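Local coordinates for HTH-type transcriptional activator AmpR (Pseudomonas aeruginosa PAO1, PDB 5MMH), which activates transcription of the beta-lactamase gene ampC by binding its promoter, with an effector-binding domain, the part described here, that recognises muropeptides derived from the cell wall, at residues G25-L28 / P29-D33; D100-Q103 / H104-R108; A141-E144 / A145-Q148; A153-A157 / A158-R162. All coordinates share one frame; numbering follows the deposited sequence.

Contact 1: G25-L28 / P29-D33; sequences GWLL and PRLED
Two acceptors grip NH1 of Arg-30. It donates to the backbone O of Trp-26 over 2.8 Å, in the carbonyl plane and on a lone pair. It also donates to a water, 2.7 Å from NH1, which in turn donates to the O of Gly-25. The guanidinium lies flat on the indole of Trp-26, planes 7° apart. Its CZ sits 3.6 Å from the centroid of the five-membered ring of Trp-26, a cation-pi contact over the face. Arg-30 CD covers the six-membered ring in a CH-pi contact. Trp-26 CG stands beside its own carbonyl carbon (chi1 -164°), on the side toward the next turn, where the extended chain of Arg-30 crosses the ring. All this lies on helix 20-37, the helix of a beta-alpha-beta unit between strands 13-19 and 42-48. Pro-29 lacks an N-H, and the helix kinks there. Arg-30 N turns to Leu-27 O at 2.9 Å, as in a tighter turn. A second water bridges Leu-28 O and Glu-32 N. Leu-27 CD1 meets Leu-31 CD1 at 4.2 Å, on the side packed against Leu-45 of strand 42-48. Helix 194-215 covers the indole with Leu-203 and Met-206. Leu-28 touches Ala-145 of the second subunit.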
loop_
_atom_site.group_PDB
_atom_site.type_symbol
_atom_site.label_atom_id
_atom_site.label_comp_id
_atom_site.label_asym_id
_atom_site.label_seq_id
_atom_site.Cartn_x
_atom_site.Cartn_y
_atom_site.Cartn_z
ATOM N N GLY A 25 -6.077 3.812 -7.741
ATOM C CA GLY A 25 -6.907 3.124 -8.717
ATOM C C GLY A 25 -8.046 3.948 -9.309
ATOM O O GLY A 25 -8.548 3.587 -10.382
ATOM N N TRP A 26 -8.476 5.039 -8.645
ATOM C CA TRP A 26 -9.723 5.713 -9.043
ATOM C C TRP A 26 -9.709 7.234 -8.921
ATOM O O TRP A 26 -10.070 7.939 -9.864
ATOM C CB TRP A 26 -10.902 5.168 -8.224
ATOM C CG TRP A 26 -12.268 5.507 -8.791
ATOM C CD1 TRP A 26 -12.988 4.767 -9.692
ATOM C CD2 TRP A 26 -13.068 6.666 -8.497
ATOM N NE1 TRP A 26 -14.184 5.390 -9.977
ATOM C CE2 TRP A 26 -14.261 6.554 -9.257
ATOM C CE3 TRP A 26 -12.890 7.788 -7.681
ATOM C CZ2 TRP A 26 -15.261 7.518 -9.219
ATOM C CZ3 TRP A 26 -13.884 8.733 -7.624
ATOM C CH2 TRP A 26 -15.071 8.595 -8.387
ATOM N N LEU A 27 -9.314 7.767 -7.770
ATOM C CA LEU A 27 -9.436 9.206 -7.575
ATOM C C LEU A 27 -8.459 9.980 -8.452
ATOM O O LEU A 27 -8.838 10.979 -9.084
ATOM C CB LEU A 27 -9.213 9.554 -6.107
ATOM C CG LEU A 27 -9.459 11.005 -5.732
ATOM C CD1 LEU A 27 -10.942 11.390 -5.967
ATOM C CD2 LEU A 27 -9.059 11.242 -4.288
ATOM N N LEU A 28 -7.199 9.548 -8.494
ATOM C CA LEU A 28 -6.144 10.327 -9.138
ATOM C C LEU A 28 -6.352 10.416 -10.645
ATOM O O LEU A 28 -6.062 11.473 -11.219
ATOM C CB LEU A 28 -4.754 9.751 -8.829
ATOM C CG LEU A 28 -4.124 10.008 -7.453
ATOM C CD1 LEU A 28 -2.717 9.432 -7.408
ATOM C CD2 LEU A 28 -4.077 11.473 -7.070
ATOM N N PRO A 29 -6.811 9.350 -11.323
ATOM C CA PRO A 29 -7.200 9.495 -12.742
ATOM C C PRO A 29 -8.264 10.551 -13.003
ATOM O O PRO A 29 -8.357 11.036 -14.136
ATOM C CB PRO A 29 -7.726 8.101 -13.115
ATOM C CG PRO A 29 -6.979 7.170 -12.214
ATOM C CD PRO A 29 -6.773 7.924 -10.919
ATOM N N ARG A 30 -9.079 10.912 -12.010
ATOM C CA ARG A 30 -10.154 11.877 -12.210
ATOM C C ARG A 30 -9.866 13.237 -11.597
ATOM O O ARG A 30 -10.607 14.183 -11.875
ATOM C CB ARG A 30 -11.469 11.335 -11.640
ATOM C CG ARG A 30 -11.926 10.061 -12.330
ATOM C CD ARG A 30 -12.987 9.310 -11.539
ATOM N NE ARG A 30 -13.495 8.174 -12.320
ATOM C CZ ARG A 30 -12.801 7.050 -12.528
ATOM N NH1 ARG A 30 -11.574 6.901 -12.011
ATOM N NH2 ARG A 30 -13.330 6.074 -13.248
ATOM N N LEU A 31 -8.799 13.368 -10.797
ATOM C CA LEU A 31 -8.637 14.578 -10.000
ATOM C C LEU A 31 -8.292 15.776 -10.865
ATOM O O LEU A 31 -8.567 16.913 -10.479
ATOM C CB LEU A 31 -7.556 14.380 -8.942
ATOM C CG LEU A 31 -7.775 15.177 -7.653
ATOM C CD1 LEU A 31 -9.225 15.043 -7.114
ATOM C CD2 LEU A 31 -6.772 14.723 -6.601
ATOM N N GLU A 32 -7.676 15.545 -12.021
ATOM C CA GLU A 32 -7.427 16.637 -12.948
ATOM C C GLU A 32 -8.730 17.330 -13.342
ATOM O O GLU A 32 -8.770 18.559 -13.455
ATOM C CB GLU A 32 -6.682 16.096 -14.163
ATOM C CG GLU A 32 -5.861 17.120 -14.900
ATOM C CD GLU A 32 -4.762 16.480 -15.746
ATOM O OE1 GLU A 32 -3.649 16.252 -15.209
ATOM O OE2 GLU A 32 -5.007 16.192 -16.943
ATOM N N ASP A 33 -9.821 16.565 -13.498
ATOM C CA ASP A 33 -11.130 17.165 -13.780
ATOM C C ASP A 33 -11.578 18.086 -12.651
ATOM O O ASP A 33 -12.115 19.168 -12.905
ATOM C CB ASP A 33 -12.185 16.075 -14.022
ATOM C CG ASP A 33 -13.573 16.646 -14.322
ATOM O OD1 ASP A 33 -13.778 17.073 -15.471
ATOM O OD2 ASP A 33 -14.470 16.652 -13.434
HETATM O O HOH W 1 -9.927 4.771 -12.545
HETATM O O HOH W 2 -6.532 12.983 -13.482
#

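Contact 2: D100-Q103 / H104-R108; sequences DLLQ and HTLLR
Leu-102 and Leu-106 meet because each turns its CG beside its own backbone N, with chi1 of -71° and -58°. The CD2 branch of Leu-102 meets the CD1 branch of Leu-106 at 3.9 Å, the two side chains crossing at a slant. The contact is a 3-10 turn, residues 100-103, that runs out into strand 106-109 of the LysR-type effector-binding domain, a fold of the periplasmic-binding-protein class. The turn is closed by two backbone bonds. Gln-103 N donates to Asp-100 O at 3.1 Å. His-104 N donates to Leu-101 O, also at 3.1 Å. After His-104 the chain leaves the turn in an extended form. The imidazole of His-104 folds back beside the turn. The backbone O of Asp-100 lies at its edge, in the ring plane, 3.7 Å from ND1. That is too long for a bond, and ND1 is buried here with no partner in the model. The side chain of Asp-100 points elsewhere: its OD1 accepts from the N of His-96. Leu-101 faces helix 114-121, where Trp-115, Trp-118 and Phe-119 receive it. The strand also lies parallel to strand 133-136, bonded through Arg-108. At the turn itself, the other branch of Leu-106 presses on the backbone, with CD2 only 3.3 Å from the carbonyl O of Leu-101.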
loop_
_atom_site.group_PDB
_atom_site.type_symbol
_atom_site.label_atom_id
_atom_site.label_comp_id
_atom_site.label_asym_id
_atom_site.label_seq_id
_atom_site.Cartn_x
_atom_site.Cartn_y
_atom_site.Cartn_z
ATOM N N ASP A 100 -9.787 -25.571 -6.928
ATOM C CA ASP A 100 -8.329 -25.546 -7.035
ATOM C C ASP A 100 -7.674 -24.482 -6.158
ATOM O O ASP A 100 -6.451 -24.518 -5.969
ATOM C CB ASP A 100 -7.908 -25.303 -8.488
ATOM C CG ASP A 100 -8.276 -26.447 -9.414
ATOM O OD1 ASP A 100 -8.423 -26.194 -10.628
ATOM O OD2 ASP A 100 -8.392 -27.597 -8.938
ATOM N N LEU A 101 -8.440 -23.518 -5.646
ATOM C CA LEU A 101 -7.828 -22.388 -4.956
ATOM C C LEU A 101 -7.106 -22.811 -3.686
ATOM O O LEU A 101 -6.164 -22.132 -3.264
ATOM C CB LEU A 101 -8.881 -21.341 -4.622
ATOM C CG LEU A 101 -9.317 -20.474 -5.793
ATOM C CD1 LEU A 101 -10.573 -19.739 -5.383
ATOM C CD2 LEU A 101 -8.213 -19.503 -6.162
ATOM N N LEU A 102 -7.523 -23.914 -3.055
ATOM C CA LEU A 102 -6.870 -24.302 -1.807
ATOM C C LEU A 102 -5.477 -24.890 -2.019
ATOM O O LEU A 102 -4.787 -25.178 -1.032
ATOM C CB LEU A 102 -7.753 -25.274 -1.019
ATOM C CG LEU A 102 -9.016 -24.671 -0.380
ATOM C CD1 LEU A 102 -9.786 -25.730 0.385
ATOM C CD2 LEU A 102 -8.708 -23.481 0.533
ATOM N N GLN A 103 -5.042 -25.052 -3.270
ATOM C CA GLN A 103 -3.670 -25.421 -3.603
ATOM C C GLN A 103 -2.727 -24.228 -3.648
ATOM O O GLN A 103 -1.545 -24.403 -3.972
ATOM C CB GLN A 103 -3.616 -26.117 -4.965
ATOM C CG GLN A 103 -4.364 -27.424 -5.054
ATOM C CD GLN A 103 -4.390 -27.944 -6.471
ATOM O OE1 GLN A 103 -3.408 -27.804 -7.208
ATOM N NE2 GLN A 103 -5.517 -28.528 -6.873
ATOM N N HIS A 104 -3.223 -23.032 -3.372
ATOM C CA HIS A 104 -2.436 -21.819 -3.462
ATOM C C HIS A 104 -2.524 -21.069 -2.143
ATOM O O HIS A 104 -3.473 -21.228 -1.372
ATOM C CB HIS A 104 -2.922 -20.908 -4.606
ATOM C CG HIS A 104 -2.670 -21.459 -5.976
ATOM N ND1 HIS A 104 -3.505 -22.378 -6.577
ATOM C CD2 HIS A 104 -1.671 -21.223 -6.860
ATOM C CE1 HIS A 104 -3.028 -22.686 -7.770
ATOM N NE2 HIS A 104 -1.918 -21.998 -7.966
ATOM N N THR A 105 -1.513 -20.252 -1.891
ATOM C CA THR A 105 -1.608 -19.281 -0.822
ATOM C C THR A 105 -2.743 -18.324 -1.105
ATOM O O THR A 105 -2.805 -17.721 -2.181
ATOM C CB THR A 105 -0.314 -18.505 -0.692
ATOM O OG1 THR A 105 0.765 -19.430 -0.666
ATOM C CG2 THR A 105 -0.340 -17.651 0.567
ATOM N N LEU A 106 -3.632 -18.187 -0.135
ATOM C CA LEU A 106 -4.766 -17.282 -0.234
ATOM C C LEU A 106 -4.353 -15.976 0.424
ATOM O O LEU A 106 -4.221 -15.912 1.646
ATOM C CB LEU A 106 -5.999 -17.883 0.441
ATOM C CG LEU A 106 -6.448 -19.244 -0.104
ATOM C CD1 LEU A 106 -7.789 -19.654 0.476
ATOM C CD2 LEU A 106 -6.482 -19.234 -1.637
ATOM N N LEU A 107 -4.135 -14.939 -0.380
ATOM C CA LEU A 107 -3.809 -13.627 0.166
ATOM C C LEU A 107 -5.081 -12.969 0.685
ATOM O O LEU A 107 -6.116 -12.991 0.018
ATOM C CB LEU A 107 -3.164 -12.760 -0.910
ATOM C CG LEU A 107 -2.044 -13.409 -1.730
ATOM C CD1 LEU A 107 -1.726 -12.547 -2.926
ATOM C CD2 LEU A 107 -0.754 -13.657 -0.857
ATOM N N ARG A 108 -5.018 -12.382 1.880
ATOM C CA ARG A 108 -6.236 -11.813 2.436
ATOM C C ARG A 108 -5.963 -10.497 3.146
ATOM O O ARG A 108 -4.819 -10.138 3.431
ATOM C CB ARG A 108 -6.919 -12.802 3.380
ATOM C CG ARG A 108 -6.199 -13.096 4.661
ATOM C CD ARG A 108 -6.990 -14.174 5.374
ATOM N NE ARG A 108 -6.537 -14.465 6.729
ATOM C CZ ARG A 108 -6.846 -13.741 7.802
ATOM N NH1 ARG A 108 -7.603 -12.648 7.697
ATOM N NH2 ARG A 108 -6.390 -14.114 8.989
#

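Contact 3: A141-E144 / A145-Q148; sequences AMLE and AARQ
Glu-144 and Gln-148 meet one helical turn apart, near the end of helix 139-147. Gln-148 NE2 donates to OE1 of Glu-144, modelled at 2.5 Å, short enough that the exact length is doubtful. OE1 is met on its anti side, and the carboxylate and amide planes stand 71° apart. Glu-144 leaves the helix with CG anti to its N (chi1 177°). It then bends at chi2, which swings the carboxylate toward Gln-148. This partly exposed side faces the second subunit. OE1 also forms a salt bridge with Arg-162 of the second subunit, so one oxygen serves both chains. The loose pair here is Glu-144 with Arg-147. It does not close a salt bridge: Arg-147 NE is 4.4 Å from Glu-144 OE2. Backbone bonds of the regular helical kind run through the whole stretch. They join Ala-145 N to Ala-141 O at 3.0 Å, Ala-146 N to Met-142 O at 3.0 Å, Arg-147 N to Leu-143 O at 2.7 Å and Gln-148 N to Glu-144 O at 3.1 Å. The small and apolar residues make the buried, packed side, where Leu-143 CD1 meets Ala-146 CB at 4.5 Å. Met-142, Leu-143 and Ala-146 pack on strand 153-156, Met-142 and Ala-146 also on Leu-107 of strand 106-109, and Ala-141 and Ala-145 on Phe-136 of strand 133-136.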
loop_
_atom_site.group_PDB
_atom_site.type_symbol
_atom_site.label_atom_id
_atom_site.label_comp_id
_atom_site.label_asym_id
_atom_site.label_seq_id
_atom_site.Cartn_x
_atom_site.Cartn_y
_atom_site.Cartn_z
ATOM N N ALA A 141 -0.683 -3.679 -1.671
ATOM C CA ALA A 141 0.371 -4.620 -1.313
ATOM C C ALA A 141 -0.039 -6.037 -1.677
ATOM O O ALA A 141 0.794 -6.828 -2.137
ATOM C CB ALA A 141 0.696 -4.519 0.181
ATOM N N MET A 142 -1.332 -6.357 -1.507
ATOM C CA MET A 142 -1.854 -7.678 -1.847
ATOM C C MET A 142 -1.775 -7.957 -3.347
ATOM O O MET A 142 -1.494 -9.093 -3.753
ATOM C CB MET A 142 -3.299 -7.800 -1.365
ATOM C CG MET A 142 -3.947 -9.125 -1.712
ATOM S SD MET A 142 -5.764 -9.144 -1.628
ATOM C CE MET A 142 -6.069 -8.769 0.103
ATOM N N LEU A 143 -2.012 -6.940 -4.189
ATOM C CA LEU A 143 -2.004 -7.175 -5.633
ATOM C C LEU A 143 -0.588 -7.257 -6.180
ATOM O O LEU A 143 -0.320 -8.033 -7.105
ATOM C CB LEU A 143 -2.786 -6.083 -6.358
ATOM C CG LEU A 143 -4.203 -6.525 -6.740
ATOM C CD1 LEU A 143 -4.147 -7.702 -7.698
ATOM C CD2 LEU A 143 -5.020 -6.889 -5.502
ATOM N N GLU A 144 0.320 -6.445 -5.633
ATOM C CA GLU A 144 1.737 -6.590 -5.940
ATOM C C GLU A 144 2.251 -7.980 -5.557
ATOM O O GLU A 144 2.993 -8.603 -6.324
ATOM C CB GLU A 144 2.534 -5.492 -5.233
ATOM C CG GLU A 144 4.038 -5.592 -5.439
ATOM C CD GLU A 144 4.470 -5.314 -6.868
ATOM O OE1 GLU A 144 5.572 -5.774 -7.259
ATOM O OE2 GLU A 144 3.725 -4.610 -7.591
ATOM N N ALA A 145 1.851 -8.499 -4.387
ATOM C CA ALA A 145 2.229 -9.869 -4.040
ATOM C C ALA A 145 1.661 -10.866 -5.036
ATOM O O ALA A 145 2.336 -11.827 -5.419
ATOM C CB ALA A 145 1.759 -10.221 -2.631
ATOM N N ALA A 146 0.417 -10.652 -5.470
ATOM C CA ALA A 146 -0.191 -11.556 -6.437
ATOM C C ALA A 146 0.506 -11.459 -7.782
ATOM O O ALA A 146 0.726 -12.475 -8.444
ATOM C CB ALA A 146 -1.680 -11.242 -6.587
ATOM N N ARG A 147 0.846 -10.243 -8.209
ATOM C CA ARG A 147 1.641 -10.069 -9.422
ATOM C C ARG A 147 2.888 -10.952 -9.408
ATOM O O ARG A 147 3.195 -11.637 -10.393
ATOM C CB ARG A 147 2.045 -8.599 -9.577
ATOM C CG ARG A 147 2.640 -8.254 -10.950
ATOM C CD ARG A 147 1.708 -7.403 -11.708
ATOM N NE ARG A 147 1.826 -5.992 -11.341
ATOM C CZ ARG A 147 1.191 -4.986 -11.940
ATOM N NH1 ARG A 147 1.393 -3.757 -11.514
ATOM N NH2 ARG A 147 0.322 -5.228 -12.913
ATOM N N GLN A 148 3.631 -10.927 -8.299
ATOM C CA GLN A 148 4.880 -11.666 -8.160
ATOM C C GLN A 148 4.673 -13.155 -7.898
ATOM O O GLN A 148 5.634 -13.844 -7.542
ATOM C CB GLN A 148 5.725 -11.045 -7.041
ATOM C CG GLN A 148 6.484 -9.796 -7.476
ATOM C CD GLN A 148 7.079 -9.022 -6.308
ATOM O OE1 GLN A 148 7.706 -9.598 -5.412
ATOM N NE2 GLN A 148 6.899 -7.707 -6.321
#

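Contact 4: A153-A157 / A158-R162; sequences ALAPA and AMFAR
The ring of Phe-160 turns its edge to the backbone O of Pro-156, which lies near the ring plane, 3.3 Å from CD2 of Phe-160. Ala-155 CB meets the ring obliquely, 4.2 Å from CE2. Phe-160 CG stands beside its own backbone N (chi1 -62°), and this carries the ring back toward the strand. On the proline itself, CB touches CG of Met-159 at 3.9 Å. Two successive backbone bonds make the 3-10 turn behind these contacts. Met-159 N donates to Pro-156 O at 3.1 Å, and Phe-160 N to Ala-157 O at 2.9 Å. Phe-160 holds the N-cap position of helix 161-165, so the turn leads directly from strand to helix. Outside it, Leu-140 and Leu-143 of helix 139-147 pack on Phe-160, and Met-159 reaches Phe-79 of strand 73-86. Thr-21 and Trp-26 of helix 20-37 lie beside the turn. Strand 153-156 pairs with the later part of strand 73-86, through Leu-86 and Thr-84, in the lobe that also holds strand 106-109 and helix 139-147.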
loop_
_atom_site.group_PDB
_atom_site.type_symbol
_atom_site.label_atom_id
_atom_site.label_comp_id
_atom_site.label_asym_id
_atom_site.label_seq_id
_atom_site.Cartn_x
_atom_site.Cartn_y
_atom_site.Cartn_z
ATOM N N ALA A 153 -5.146 -13.298 -4.909
ATOM C CA ALA A 153 -5.743 -12.141 -4.251
ATOM C C ALA A 153 -7.269 -12.149 -4.326
ATOM O O ALA A 153 -7.874 -12.707 -5.244
ATOM C CB ALA A 153 -5.224 -10.843 -4.864
ATOM N N LEU A 154 -7.879 -11.498 -3.339
ATOM C CA LEU A 154 -9.314 -11.247 -3.279
ATOM C C LEU A 154 -9.481 -9.767 -2.966
ATOM O O LEU A 154 -9.208 -9.326 -1.841
ATOM C CB LEU A 154 -9.991 -12.127 -2.227
ATOM C CG LEU A 154 -11.473 -11.886 -1.928
ATOM C CD1 LEU A 154 -12.336 -12.124 -3.168
ATOM C CD2 LEU A 154 -11.915 -12.775 -0.774
ATOM N N ALA A 155 -9.933 -9.005 -3.954
ATOM C CA ALA A 155 -9.832 -7.554 -3.918
ATOM C C ALA A 155 -10.881 -6.983 -4.863
ATOM O O ALA A 155 -11.492 -7.731 -5.641
ATOM C CB ALA A 155 -8.417 -7.098 -4.321
ATOM N N PRO A 156 -11.119 -5.665 -4.823
ATOM C CA PRO A 156 -12.099 -5.052 -5.745
ATOM C C PRO A 156 -11.524 -4.914 -7.148
ATOM O O PRO A 156 -10.540 -4.201 -7.357
ATOM C CB PRO A 156 -12.370 -3.675 -5.118
ATOM C CG PRO A 156 -11.874 -3.766 -3.704
ATOM C CD PRO A 156 -10.709 -4.723 -3.763
ATOM N N ALA A 157 -12.148 -5.594 -8.115
ATOM C CA ALA A 157 -11.695 -5.513 -9.507
ATOM C C ALA A 157 -11.697 -4.079 -10.012
ATOM O O ALA A 157 -10.806 -3.676 -10.770
ATOM C CB ALA A 157 -12.586 -6.365 -10.420
ATOM N N ALA A 158 -12.693 -3.298 -9.598
ATOM C CA ALA A 158 -12.864 -1.942 -10.096
ATOM C C ALA A 158 -11.761 -1.004 -9.636
ATOM O O ALA A 158 -11.691 0.127 -10.116
ATOM C CB ALA A 158 -14.230 -1.408 -9.669
ATOM N N MET A 159 -10.896 -1.441 -8.732
ATOM C CA MET A 159 -9.752 -0.638 -8.340
ATOM C C MET A 159 -8.473 -1.031 -9.073
ATOM O O MET A 159 -7.459 -0.341 -8.938
ATOM C CB MET A 159 -9.561 -0.738 -6.825
ATOM C CG MET A 159 -10.767 -0.188 -6.039
ATOM S SD MET A 159 -10.866 1.617 -6.114
ATOM C CE MET A 159 -12.402 1.899 -6.994
ATOM N N PHE A 160 -8.500 -2.096 -9.868
ATOM C CA PHE A 160 -7.316 -2.560 -10.586
ATOM C C PHE A 160 -7.640 -2.733 -12.058
ATOM O O PHE A 160 -7.221 -3.691 -12.710
ATOM C CB PHE A 160 -6.779 -3.838 -9.953
ATOM C CG PHE A 160 -6.350 -3.639 -8.541
ATOM C CD1 PHE A 160 -5.095 -3.119 -8.252
ATOM C CD2 PHE A 160 -7.217 -3.907 -7.501
ATOM C CE1 PHE A 160 -4.720 -2.895 -6.948
ATOM C CE2 PHE A 160 -6.839 -3.690 -6.189
ATOM C CZ PHE A 160 -5.609 -3.179 -5.912
ATOM N N ALA A 161 -8.400 -1.774 -12.585
ATOM C CA ALA A 161 -8.893 -1.834 -13.954
ATOM C C ALA A 161 -7.758 -1.705 -14.953
ATOM O O ALA A 161 -7.698 -2.442 -15.942
ATOM C CB ALA A 161 -9.914 -0.723 -14.171
ATOM N N ARG A 162 -6.871 -0.738 -14.726
ATOM C CA ARG A 162 -5.689 -0.569 -15.558
ATOM C C ARG A 162 -4.931 -1.880 -15.706
ATOM O O ARG A 162 -4.687 -2.360 -16.822
ATOM C CB ARG A 162 -4.786 0.496 -14.941
ATOM C CG ARG A 162 -4.912 1.872 -15.553
ATOM C CD ARG A 162 -3.548 2.374 -15.876
ATOM N NE ARG A 162 -3.453 3.833 -15.918
ATOM C CZ ARG A 162 -2.323 4.512 -16.105
ATOM N NH1 ARG A 162 -1.184 3.858 -16.262
ATOM N NH2 ARG A 162 -2.350 5.832 -16.122
#

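In the fold
The four contacts follow one another along the chain; none nests or crosses. Each spans a single turn or a helix stretch, and no long loop is closed. Contact 1 lies on helix 20-37, in one lobe of the two-lobed domain. Contact 2 leads from a 3-10 turn into strand 106-109, in the other lobe, with nearest atoms about 17 Å from contact 1. Contact 3, on helix 139-147, and the strand of contact 4, 153-156, share that second lobe. Leu-107 of contact 2 reaches both contact 3 and contact 4. Contact 4 ties back to contact 1 through Met-159 CE, 3.8 Å from Trp-26 CB. Contacts 1, 3 and 4 also meet the second subunit of the homodimer.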